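Local coordinates for hemolysin II regulatory protein (Bacillus cereus, PDB 2JJ7) that probably binds DNA as a transcriptional regulator of the TetR family and associates with a second copy of itself, at residues N11-A16 with Y46-K51; N53-V58 with Y105-K110. One frame throughout, in Å; residues are numbered along the deposited sequence. Where two conformers were deposited one is given.

Contact 1: N11-A16 with Y46-K51; sequences NILKAA and YYFNGK
Three residues beyond Phe48, whose ring meets Ile12 and Leu13 across the contact, Lys51 NZ is gripped by two carbonyl oxygens, Tyr25 O and Thr28 O, and also makes a cation-pi contact with the Tyr25 ring. The interface between 11-16 and 46-51 is itself apolar: 172 Å² is buried, with no hydrogen bond across it. Its nearest CA pair, Ile12 and Phe48, is 9.3 Å apart, so side chains do the bridging. Phe48 contributes the far rim of its ring, and two neighbouring residues share that rim. Ile12 CG2 lies 3.9 Å from Phe48 CE1, coming obliquely, and the isoleucine and phenylalanine side chains run antiparallel past each other. On the next ring carbon, Leu13 CG approaches Phe48 CZ to 3.8 Å, and Leu13 CD2 reaches Phe48 CE2 at 4.0 Å. With Phe48 CG turned to lie anti to its own carbonyl carbon (chi1 -66°), the ring extends into this pair of branched side chains. The other arm of Ile12 serves a second aromatic: its CD1 meets the Tyr47 ring at the edge, 4.3 Å from Tyr47 CD2, a looser touch. Past Phe48 the chain leaves the helix at Asn49, which has a positive phi of 48°, and Gly50 occupies the N-cap position of helix 51-62. Ala37 and Met9 flank the contact, on Ile12 and Phe48 respectively. Helix 5-23 thus packs against the end of helix 41-48, the second helix of the predicted helix-turn-helix, as in the three-helix DNA-binding domain of TetR-family regulators.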
loop_
_atom_site.group_PDB
_atom_site.type_symbol
_atom_site.label_atom_id
_atom_site.label_comp_id
_atom_site.label_asym_id
_atom_site.label_seq_id
_atom_site.Cartn_x
_atom_site.Cartn_y
_atom_site.Cartn_z
ATOM N N ASN B 11 28.284 -3.152 -15.570
ATOM C CA ASN B 11 27.706 -4.483 -15.678
ATOM C C ASN B 11 27.345 -5.088 -14.315
ATOM O O ASN B 11 26.265 -5.669 -14.162
ATOM C CB ASN B 11 28.629 -5.421 -16.468
ATOM C CG ASN B 11 28.638 -5.104 -17.950
ATOM O OD1 ASN B 11 27.841 -4.297 -18.428
ATOM N ND2 ASN B 11 29.540 -5.736 -18.686
ATOM N N ILE B 12 28.235 -4.936 -13.333
ATOM C CA ILE B 12 28.001 -5.479 -11.991
ATOM C C ILE B 12 26.846 -4.769 -11.281
ATOM O O ILE B 12 26.071 -5.403 -10.566
ATOM C CB ILE B 12 29.270 -5.445 -11.108
ATOM C CG1 ILE B 12 30.374 -6.355 -11.685
ATOM C CG2 ILE B 12 28.941 -5.859 -9.645
ATOM C CD1 ILE B 12 31.785 -6.029 -11.154
ATOM N N LEU B 13 26.740 -3.455 -11.482
ATOM C CA LEU B 13 25.664 -2.673 -10.888
ATOM C C LEU B 13 24.303 -2.964 -11.517
ATOM O O LEU B 13 23.305 -3.058 -10.799
ATOM C CB LEU B 13 25.986 -1.179 -10.929
ATOM C CG LEU B 13 27.066 -0.748 -9.924
ATOM C CD1 LEU B 13 27.433 0.724 -10.088
ATOM C CD2 LEU B 13 26.644 -1.047 -8.489
ATOM N N LYS B 14 24.266 -3.103 -12.844
ATOM C CA LYS B 14 23.061 -3.556 -13.552
ATOM C C LYS B 14 22.603 -4.894 -12.976
ATOM O O LYS B 14 21.417 -5.085 -12.702
ATOM C CB LYS B 14 23.313 -3.700 -15.062
ATOM C CG LYS B 14 23.289 -2.396 -15.837
ATOM C CD LYS B 14 23.629 -2.583 -17.309
ATOM C CE LYS B 14 23.807 -1.219 -17.985
ATOM N NZ LYS B 14 23.666 -1.250 -19.470
ATOM N N ALA B 15 23.557 -5.806 -12.790
ATOM C CA ALA B 15 23.286 -7.142 -12.241
ATOM C C ALA B 15 22.729 -7.076 -10.827
ATOM O O ALA B 15 21.758 -7.755 -10.503
ATOM C CB ALA B 15 24.547 -8.007 -12.265
ATOM N N ALA B 16 23.369 -6.261 -9.996
ATOM C CA ALA B 16 23.014 -6.125 -8.598
ATOM C C ALA B 16 21.613 -5.496 -8.454
ATOM O O ALA B 16 20.801 -5.976 -7.680
ATOM C CB ALA B 16 24.054 -5.315 -7.884
ATOM N N TYR B 46 36.756 -7.386 -5.575
ATOM C CA TYR B 46 37.806 -6.375 -5.701
ATOM C C TYR B 46 37.199 -4.963 -5.857
ATOM O O TYR B 46 37.570 -4.045 -5.137
ATOM C CB TYR B 46 38.778 -6.705 -6.844
ATOM C CG TYR B 46 39.823 -5.638 -7.062
ATOM C CD1 TYR B 46 40.821 -5.405 -6.105
ATOM C CD2 TYR B 46 39.803 -4.837 -8.207
ATOM C CE1 TYR B 46 41.773 -4.409 -6.285
ATOM C CE2 TYR B 46 40.757 -3.838 -8.398
ATOM C CZ TYR B 46 41.732 -3.633 -7.436
ATOM O OH TYR B 46 42.673 -2.654 -7.624
ATOM N N TYR B 47 36.242 -4.806 -6.767
ATOM C CA TYR B 47 35.640 -3.492 -7.038
ATOM C C TYR B 47 34.681 -2.959 -5.959
ATOM O O TYR B 47 34.624 -1.755 -5.723
ATOM C CB TYR B 47 34.930 -3.490 -8.403
ATOM C CG TYR B 47 35.865 -3.441 -9.606
ATOM C CD1 TYR B 47 36.988 -2.603 -9.616
ATOM C CD2 TYR B 47 35.607 -4.212 -10.746
ATOM C CE1 TYR B 47 37.849 -2.550 -10.722
ATOM C CE2 TYR B 47 36.457 -4.166 -11.862
ATOM C CZ TYR B 47 37.574 -3.330 -11.840
ATOM O OH TYR B 47 38.415 -3.272 -12.925
ATOM N N PHE B 48 33.914 -3.843 -5.329
ATOM C CA PHE B 48 32.876 -3.404 -4.398
ATOM C C PHE B 48 33.032 -3.882 -2.956
ATOM O O PHE B 48 32.400 -3.314 -2.062
ATOM C CB PHE B 48 31.471 -3.723 -4.939
ATOM C CG PHE B 48 31.121 -2.938 -6.175
ATOM C CD1 PHE B 48 31.271 -3.502 -7.440
ATOM C CD2 PHE B 48 30.691 -1.611 -6.073
ATOM C CE1 PHE B 48 30.982 -2.757 -8.600
ATOM C CE2 PHE B 48 30.394 -0.862 -7.216
ATOM C CZ PHE B 48 30.541 -1.439 -8.483
ATOM N N ASN B 49 33.862 -4.902 -2.725
ATOM C CA ASN B 49 34.089 -5.404 -1.367
ATOM C C ASN B 49 32.782 -5.619 -0.607
ATOM O O ASN B 49 32.531 -4.943 0.398
ATOM C CB ASN B 49 34.994 -4.443 -0.571
ATOM C CG ASN B 49 36.484 -4.663 -0.839
ATOM O OD1 ASN B 49 37.148 -3.814 -1.434
ATOM N ND2 ASN B 49 37.011 -5.802 -0.391
ATOM N N GLY B 50 31.932 -6.517 -1.112
ATOM C CA GLY B 50 30.775 -6.994 -0.352
ATOM C C GLY B 50 29.439 -6.443 -0.798
ATOM O O GLY B 50 29.365 -5.389 -1.446
ATOM N N LYS B 51 28.371 -7.152 -0.446
ATOM C CA LYS B 51 27.063 -6.772 -0.933
ATOM C C LYS B 51 26.531 -5.478 -0.304
ATOM O O LYS B 51 25.760 -4.777 -0.938
ATOM C CB LYS B 51 26.058 -7.932 -0.855
ATOM C CG LYS B 51 25.495 -8.242 0.507
ATOM C CD LYS B 51 24.143 -8.907 0.332
ATOM C CE LYS B 51 23.604 -9.371 1.645
ATOM N NZ LYS B 51 22.403 -10.204 1.443
#

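Contact 2: N53-V58 with Y105-K110; sequences NLYYEV and YEEIIK
Tyr55 and Glu107 form the one hydrogen bond between segments 53-58 and 105-110, Tyr55 OH to Glu107 OE2, measured at 2.5 Å. That is very short, and at 2.10 Å resolution the exact length deserves caution, but the orientation supports the bond: the angle CZ-OH···OE2, from Tyr55 CZ through Tyr55 OH to Glu107 OE2, is 113°, and OE2 sits at the ring edge, near its plane. The phenol and carboxylate planes are turned 46° apart. Close fitting is confined to this junction, where Glu107 CG also comes within 3.4 Å of Tyr55 OH. The two side chains arrive from opposite directions, and a bend in the glutamate chain (chi2 -80°) sets its carboxylate beside the hydroxyl. Around it the approach is loose. The nearest CA atoms, Tyr55 and Glu107, are 12.1 Å apart, and 80 Å² in all is buried between the segments. On the more open side lies Glu106, which is partly exposed: its CB points toward 53-58, but its carboxylate leads away and makes no contact with that segment.

Both partners are buried, and each has further contacts. Glu107 OE2 has a second partner in a salt bridge with Arg114 NE, while OE1 bonds to Ser112 OG; this neighbouring positive charge would be expected to favour the ionised carboxylate. The Tyr55 ring, in turn, lies in edge-to-face contacts with Phe20, Tyr25 and Phe59, which probably limit its rotation. Since 53-58 belongs to the TetR-type DNA-binding region and 105-110 to the tetracyclin repressor-like C-terminal region, this tyrosine-glutamate hydrogen bond spans the junction between the two domains of the TetR-family fold.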
loop_
_atom_site.group_PDB
_atom_site.type_symbol
_atom_site.label_atom_id
_atom_site.label_comp_id
_atom_site.label_asym_id
_atom_site.label_seq_id
_atom_site.Cartn_x
_atom_site.Cartn_y
_atom_site.Cartn_z
ATOM N N ASN B 53 28.085 -2.593 0.378
ATOM C CA ASN B 53 28.552 -1.454 -0.400
ATOM C C ASN B 53 27.970 -1.459 -1.815
ATOM O O ASN B 53 27.658 -0.411 -2.376
ATOM C CB ASN B 53 30.082 -1.441 -0.445
ATOM C CG ASN B 53 30.621 -0.257 -1.219
ATOM O OD1 ASN B 53 30.330 0.896 -0.884
ATOM N ND2 ASN B 53 31.391 -0.532 -2.278
ATOM N N LEU B 54 27.825 -2.652 -2.378
ATOM C CA LEU B 54 27.222 -2.838 -3.675
ATOM C C LEU B 54 25.772 -2.331 -3.671
ATOM O O LEU B 54 25.341 -1.656 -4.602
ATOM C CB LEU B 54 27.265 -4.319 -4.031
ATOM C CG LEU B 54 26.997 -4.808 -5.451
ATOM C CD1 LEU B 54 27.741 -3.977 -6.472
ATOM C CD2 LEU B 54 27.427 -6.252 -5.529
ATOM N N TYR B 55 25.041 -2.665 -2.611
ATOM C CA TYR B 55 23.688 -2.161 -2.373
ATOM C C TYR B 55 23.655 -0.642 -2.302
ATOM O O TYR B 55 22.833 -0.019 -2.959
ATOM C CB TYR B 55 23.166 -2.742 -1.078
ATOM C CG TYR B 55 21.705 -2.483 -0.775
ATOM C CD1 TYR B 55 21.351 -1.642 0.268
ATOM C CD2 TYR B 55 20.686 -3.126 -1.481
ATOM C CE1 TYR B 55 20.043 -1.418 0.595
ATOM C CE2 TYR B 55 19.338 -2.899 -1.157
ATOM C CZ TYR B 55 19.044 -2.044 -0.108
ATOM O OH TYR B 55 17.769 -1.790 0.289
ATOM N N TYR B 56 24.561 -0.060 -1.515
ATOM C CA TYR B 56 24.694 1.394 -1.448
ATOM C C TYR B 56 24.903 1.968 -2.853
ATOM O O TYR B 56 24.232 2.926 -3.235
ATOM C CB TYR B 56 25.853 1.823 -0.535
ATOM C CG TYR B 56 25.654 1.601 0.957
ATOM C CD1 TYR B 56 24.400 1.327 1.503
ATOM C CD2 TYR B 56 26.729 1.708 1.829
ATOM C CE1 TYR B 56 24.242 1.136 2.877
ATOM C CE2 TYR B 56 26.579 1.527 3.186
ATOM C CZ TYR B 56 25.349 1.238 3.710
ATOM O OH TYR B 56 25.242 1.064 5.078
ATOM N N GLU B 57 25.810 1.369 -3.619
ATOM C CA GLU B 57 26.116 1.845 -4.961
ATOM C C GLU B 57 24.923 1.711 -5.919
ATOM O O GLU B 57 24.781 2.504 -6.851
ATOM C CB GLU B 57 27.350 1.131 -5.518
ATOM C CG GLU B 57 28.662 1.511 -4.847
ATOM C CD GLU B 57 28.970 3.001 -4.921
ATOM O OE1 GLU B 57 28.739 3.625 -5.977
ATOM O OE2 GLU B 57 29.438 3.551 -3.910
ATOM N N VAL B 58 24.068 0.719 -5.669
ATOM C CA VAL B 58 22.836 0.530 -6.441
ATOM C C VAL B 58 21.870 1.696 -6.220
ATOM O O VAL B 58 21.357 2.267 -7.184
ATOM C CB VAL B 58 22.147 -0.821 -6.127
ATOM C CG1 VAL B 58 20.684 -0.823 -6.603
ATOM C CG2 VAL B 58 22.913 -1.942 -6.803
ATOM N N TYR B 105 10.643 0.520 -0.884
ATOM C CA TYR B 105 9.459 0.160 -0.099
ATOM C C TYR B 105 9.861 -0.649 1.139
ATOM O O TYR B 105 9.431 -0.320 2.267
ATOM C CB TYR B 105 8.392 -0.569 -0.931
ATOM C CG TYR B 105 7.174 -1.001 -0.126
ATOM C CD1 TYR B 105 6.089 -0.144 0.045
ATOM C CD2 TYR B 105 7.119 -2.265 0.479
ATOM C CE1 TYR B 105 4.970 -0.537 0.792
ATOM C CE2 TYR B 105 6.024 -2.653 1.229
ATOM C CZ TYR B 105 4.948 -1.790 1.373
ATOM O OH TYR B 105 3.867 -2.187 2.118
ATOM N N GLU B 106 10.676 -1.688 0.931
ATOM C CA GLU B 106 11.135 -2.554 2.025
ATOM C C GLU B 106 11.851 -1.766 3.117
ATOM O O GLU B 106 11.627 -2.014 4.297
ATOM C CB GLU B 106 12.063 -3.671 1.519
ATOM C CG GLU B 106 11.369 -4.850 0.820
ATOM C CD GLU B 106 10.182 -5.439 1.605
ATOM O OE1 GLU B 106 10.241 -5.521 2.866
ATOM O OE2 GLU B 106 9.193 -5.826 0.938
ATOM N N GLU B 107 12.719 -0.832 2.721
ATOM C CA GLU B 107 13.478 -0.026 3.687
ATOM C C GLU B 107 12.575 0.945 4.421
ATOM O O GLU B 107 12.842 1.304 5.578
ATOM C CB GLU B 107 14.606 0.754 2.998
ATOM C CG GLU B 107 15.658 -0.118 2.290
ATOM C CD GLU B 107 16.709 -0.720 3.236
ATOM O OE1 GLU B 107 16.675 -0.436 4.454
ATOM O OE2 GLU B 107 17.581 -1.483 2.754
ATOM N N ILE B 108 11.522 1.407 3.744
ATOM C CA ILE B 108 10.548 2.306 4.380
ATOM C C ILE B 108 9.720 1.554 5.411
ATOM O O ILE B 108 9.488 2.063 6.490
ATOM C CB ILE B 108 9.603 2.987 3.354
ATOM C CG1 ILE B 108 10.401 3.925 2.437
ATOM C CG2 ILE B 108 8.465 3.763 4.068
ATOM C CD1 ILE B 108 9.583 4.461 1.259
ATOM N N ILE B 109 9.259 0.354 5.081
ATOM C CA ILE B 109 8.323 -0.317 5.975
ATOM C C ILE B 109 9.054 -1.023 7.098
ATOM O O ILE B 109 8.481 -1.228 8.165
ATOM C CB ILE B 109 7.366 -1.320 5.261
ATOM C CG1 ILE B 109 8.165 -2.341 4.440
ATOM C CG2 ILE B 109 6.338 -0.558 4.429
ATOM C CD1 ILE B 109 7.483 -3.695 4.270
ATOM N N LYS B 110 10.304 -1.408 6.843
ATOM C CA LYS B 110 11.109 -2.075 7.865
ATOM C C LYS B 110 12.500 -1.453 7.960
ATOM O O LYS B 110 13.414 -1.808 7.212
ATOM C CB LYS B 110 11.181 -3.595 7.634
ATOM C CG LYS B 110 11.855 -4.352 8.792
ATOM C CD LYS B 110 11.769 -5.856 8.613
ATOM C CE LYS B 110 12.574 -6.582 9.679
ATOM N NZ LYS B 110 12.246 -8.040 9.708
#

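In the fold
The contacts come in series along the chain, contact 1 closing before contact 2 opens, and their centres are about 14 Å apart. Helices 41-48 and 51-62 follow each other directly, and at their joint Phe48 O lies 3.0 Å from Asn53 ND2, a probable hydrogen bond. Leu54 ties the two further, its CD1 packing 3.5 Å from Phe48 CG and 3.7 Å from Leu13 CD2. Contact 1 therefore belongs to the body of the DNA-binding domain, and contact 2 links helix 51-62 to helix 98-109 of the C-terminal region. Helix 98-109 also meets the second subunit, where Glu106 OE2 bonds to Ser146 OG of that subunit, so contact 2 lies close to the subunit interface.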